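Local coordinates for protein beta-glucosidase (Saccharopolyspora erythraea D, PDB 5M6G) that probably hydrolyses terminal, non-reducing beta-D-glucosyl residues to release beta-D-glucose, as a family 3 glycoside hydrolase, at residues S201-A206 with F606-G611. Sequence-based numbering, arbitrary orientation. Where two conformers were deposited one is given.
Sequences SENASA and FPHGFG
Asn203, on the short helix 201-206, meets the imidazole of His608, which reaches across from a loop of the C-terminal domain. Just before it in the helix, Glu202 is a loose neighbour of the ring edge, near its plane. In one of its two placements Glu202 OE2 comes within 4.4 Å of His608 CE1, so this approach is doubtful. Asn203 is the main partner. Its amide meets the ring edge to edge and nearly coplanar with it, the two planes 15° apart. Asn203 CG sits in the ring plane, 3.8 Å from His608 NE2. An alanine in place of Asn203 would probably leave the NE2 edge of His608 without its facing amide and the ring freer to turn. Further along, Ala204 and Ser205 pack on Pro262 of helix 261-268.

His608 extends toward the helix because its CG is anti to the backbone N (chi1 -174°). It occupies the second position of a type II beta turn from Pro607 to Phe610, closed by a hydrogen bond from Phe610 N to Pro607 O at 3.1 Å. Gly609 follows with a positive phi (85°), as such turns require. The His608 side chain also touches Glu199, a ligand of a magnesium ion also bound by Ile596 and Asn597. This polar contact thus belongs to the interface between the TIM-barrel-type N-terminal domain and the C-terminal domain of family 3 glycoside hydrolases, beside a magnesium site that bridges the two.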
ATOM      1  N   SER A 201       4.673  14.492  -8.540  1.00 19.36           N
ATOM      2  CA  SER A 201       3.499  13.927  -9.198  1.00 16.58           C
ATOM      3  C   SER A 201       3.879  13.015 -10.358  1.00 17.28           C
ATOM      4  O   SER A 201       3.173  12.040 -10.623  1.00 20.72           O
ATOM      5  CB  SER A 201       2.577  15.051  -9.687  1.00 19.49           C
ATOM      6  OG  SER A 201       3.226  15.784 -10.699  1.00 30.56           O
ATOM      7  N   GLU A 202       4.974  13.330 -11.070  1.00 22.81           N
ATOM      8  CA  GLU A 202       5.519  12.420 -12.077  0.56 26.25           C
ATOM      9  C   GLU A 202       5.702  11.017 -11.515  1.00 27.13           C
ATOM     10  O   GLU A 202       5.358  10.022 -12.161  1.00 32.42           O
ATOM     11  CB  GLU A 202       6.864  12.956 -12.592  0.56 30.58           C
ATOM     12  CG  GLU A 202       7.886  11.861 -12.953  0.56 33.45           C
ATOM     13  CD  GLU A 202       9.290  12.103 -12.376  0.56 33.70           C
ATOM     14  OE1 GLU A 202       9.742  13.266 -12.327  0.56 34.13           O
ATOM     15  OE2 GLU A 202       9.944  11.119 -11.972  0.56 33.81           O
ATOM     16  N   ASN A 203       6.282  10.922 -10.316  1.00 29.12           N
ATOM     17  CA  ASN A 203       6.592   9.623  -9.735  1.00 32.24           C
ATOM     18  C   ASN A 203       5.333   8.785  -9.622  1.00 26.44           C
ATOM     19  O   ASN A 203       5.206   7.729 -10.255  1.00 21.43           O
ATOM     20  CB  ASN A 203       7.253   9.792  -8.354  1.00 28.92           C
ATOM     21  CG  ASN A 203       8.630  10.460  -8.422  1.00 34.83           C
ATOM     22  OD1 ASN A 203       9.382  10.254  -9.377  1.00 47.41           O
ATOM     23  ND2 ASN A 203       8.976  11.247  -7.384  1.00 18.02           N
ATOM     24  N   ALA A 204       4.373   9.262  -8.830  1.00 22.77           N
ATOM     25  CA  ALA A 204       3.160   8.494  -8.600  1.00 24.04           C
ATOM     26  C   ALA A 204       2.401   8.257  -9.895  1.00 19.14           C
ATOM     27  O   ALA A 204       1.904   7.156 -10.128  1.00 19.66           O
ATOM     28  CB  ALA A 204       2.276   9.210  -7.578  1.00 25.58           C
ATOM     29  N   SER A 205       2.292   9.281 -10.751  1.00 21.45           N
ATOM     30  CA  SER A 205       1.528   9.118 -11.988  1.00 17.49           C
ATOM     31  C   SER A 205       2.094   7.991 -12.846  1.00 17.39           C
ATOM     32  O   SER A 205       1.344   7.156 -13.367  1.00 20.01           O
ATOM     33  CB  SER A 205       1.506  10.428 -12.776  1.00 19.09           C
ATOM     34  OG  SER A 205       0.790  11.424 -12.077  1.00 19.50           O
ATOM     35  N   ALA A 206       3.417   7.948 -13.003  1.00 18.93           N
ATOM     36  CA  ALA A 206       4.016   6.882 -13.790  1.00 16.98           C
ATOM     37  C   ALA A 206       3.752   5.520 -13.170  1.00 13.71           C
ATOM     38  O   ALA A 206       3.548   4.533 -13.891  1.00 17.90           O
ATOM     39  CB  ALA A 206       5.522   7.120 -13.931  1.00 17.80           C
ATOM     40  N   PHE A 606      21.108  15.035  -0.578  1.00 12.37           N
ATOM     41  CA  PHE A 606      21.043  14.406  -1.894  1.00 12.92           C
ATOM     42  C   PHE A 606      19.766  14.865  -2.589  1.00 13.68           C
ATOM     43  O   PHE A 606      18.675  14.776  -1.996  1.00 13.00           O
ATOM     44  CB  PHE A 606      21.041  12.862  -1.809  1.00 13.67           C
ATOM     45  CG  PHE A 606      22.159  12.283  -0.994  1.00 17.71           C
ATOM     46  CD1 PHE A 606      23.445  12.234  -1.494  1.00 14.81           C
ATOM     47  CD2 PHE A 606      21.910  11.755   0.265  1.00 17.35           C
ATOM     48  CE1 PHE A 606      24.478  11.683  -0.742  1.00 16.04           C
ATOM     49  CE2 PHE A 606      22.942  11.198   1.020  1.00 18.88           C
ATOM     50  CZ  PHE A 606      24.222  11.178   0.518  1.00 14.41           C
ATOM     51  N   PRO A 607      19.834  15.305  -3.844  1.00 14.82           N
ATOM     52  CA  PRO A 607      18.625  15.759  -4.540  1.00 13.49           C
ATOM     53  C   PRO A 607      17.797  14.596  -5.070  1.00 16.58           C
ATOM     54  O   PRO A 607      18.265  13.467  -5.222  1.00 15.32           O
ATOM     55  CB  PRO A 607      19.177  16.584  -5.704  1.00 15.12           C
ATOM     56  CG  PRO A 607      20.481  15.873  -6.038  1.00 13.25           C
ATOM     57  CD  PRO A 607      21.027  15.367  -4.708  1.00 13.29           C
ATOM     58  N   HIS A 608      16.539  14.914  -5.361  1.00 12.71           N
ATOM     59  CA  HIS A 608      15.661  14.004  -6.084  1.00 14.04           C
ATOM     60  C   HIS A 608      16.344  13.520  -7.357  1.00 15.88           C
ATOM     61  O   HIS A 608      16.994  14.292  -8.057  1.00 15.15           O
ATOM     62  CB  HIS A 608      14.355  14.733  -6.415  1.00 15.14           C
ATOM     63  CG  HIS A 608      13.310  13.858  -7.026  1.00 15.10           C
ATOM     64  ND1 HIS A 608      13.342  13.473  -8.349  1.00 21.15           N
ATOM     65  CD2 HIS A 608      12.204  13.286  -6.493  1.00 19.21           C
ATOM     66  CE1 HIS A 608      12.306  12.695  -8.603  1.00 18.63           C
ATOM     67  NE2 HIS A 608      11.593  12.575  -7.497  1.00 18.84           N
ATOM     68  N   GLY A 609      16.229  12.226  -7.641  1.00 15.61           N
ATOM     69  CA  GLY A 609      16.846  11.668  -8.825  1.00 15.61           C
ATOM     70  C   GLY A 609      18.299  11.271  -8.676  1.00 17.32           C
ATOM     71  O   GLY A 609      18.881  10.757  -9.636  1.00 15.61           O
ATOM     72  N   PHE A 610      18.901  11.490  -7.511  1.00 13.85           N
ATOM     73  CA  PHE A 610      20.304  11.168  -7.293  1.00 16.26           C
ATOM     74  C   PHE A 610      20.481   9.668  -7.099  1.00 16.93           C
ATOM     75  O   PHE A 610      19.674   9.009  -6.434  1.00 16.84           O
ATOM     76  CB  PHE A 610      20.835  11.920  -6.069  1.00 15.60           C
ATOM     77  CG  PHE A 610      22.302  11.698  -5.803  1.00 16.82           C
ATOM     78  CD1 PHE A 610      23.256  12.441  -6.470  1.00 21.24           C
ATOM     79  CD2 PHE A 610      22.716  10.752  -4.877  1.00 17.81           C
ATOM     80  CE1 PHE A 610      24.605  12.240  -6.222  1.00 24.05           C
ATOM     81  CE2 PHE A 610      24.061  10.546  -4.626  1.00 19.53           C
ATOM     82  CZ  PHE A 610      25.004  11.287  -5.298  1.00 17.41           C
ATOM     83  N   GLY A 611      21.535   9.126  -7.697  1.00 13.07           N
ATOM     84  CA  GLY A 611      21.899   7.743  -7.458  1.00 11.38           C
ATOM     85  C   GLY A 611      23.213   7.396  -8.124  1.00 19.63           C
ATOM     86  O   GLY A 611      23.377   7.608  -9.329  1.00 24.13           O
TER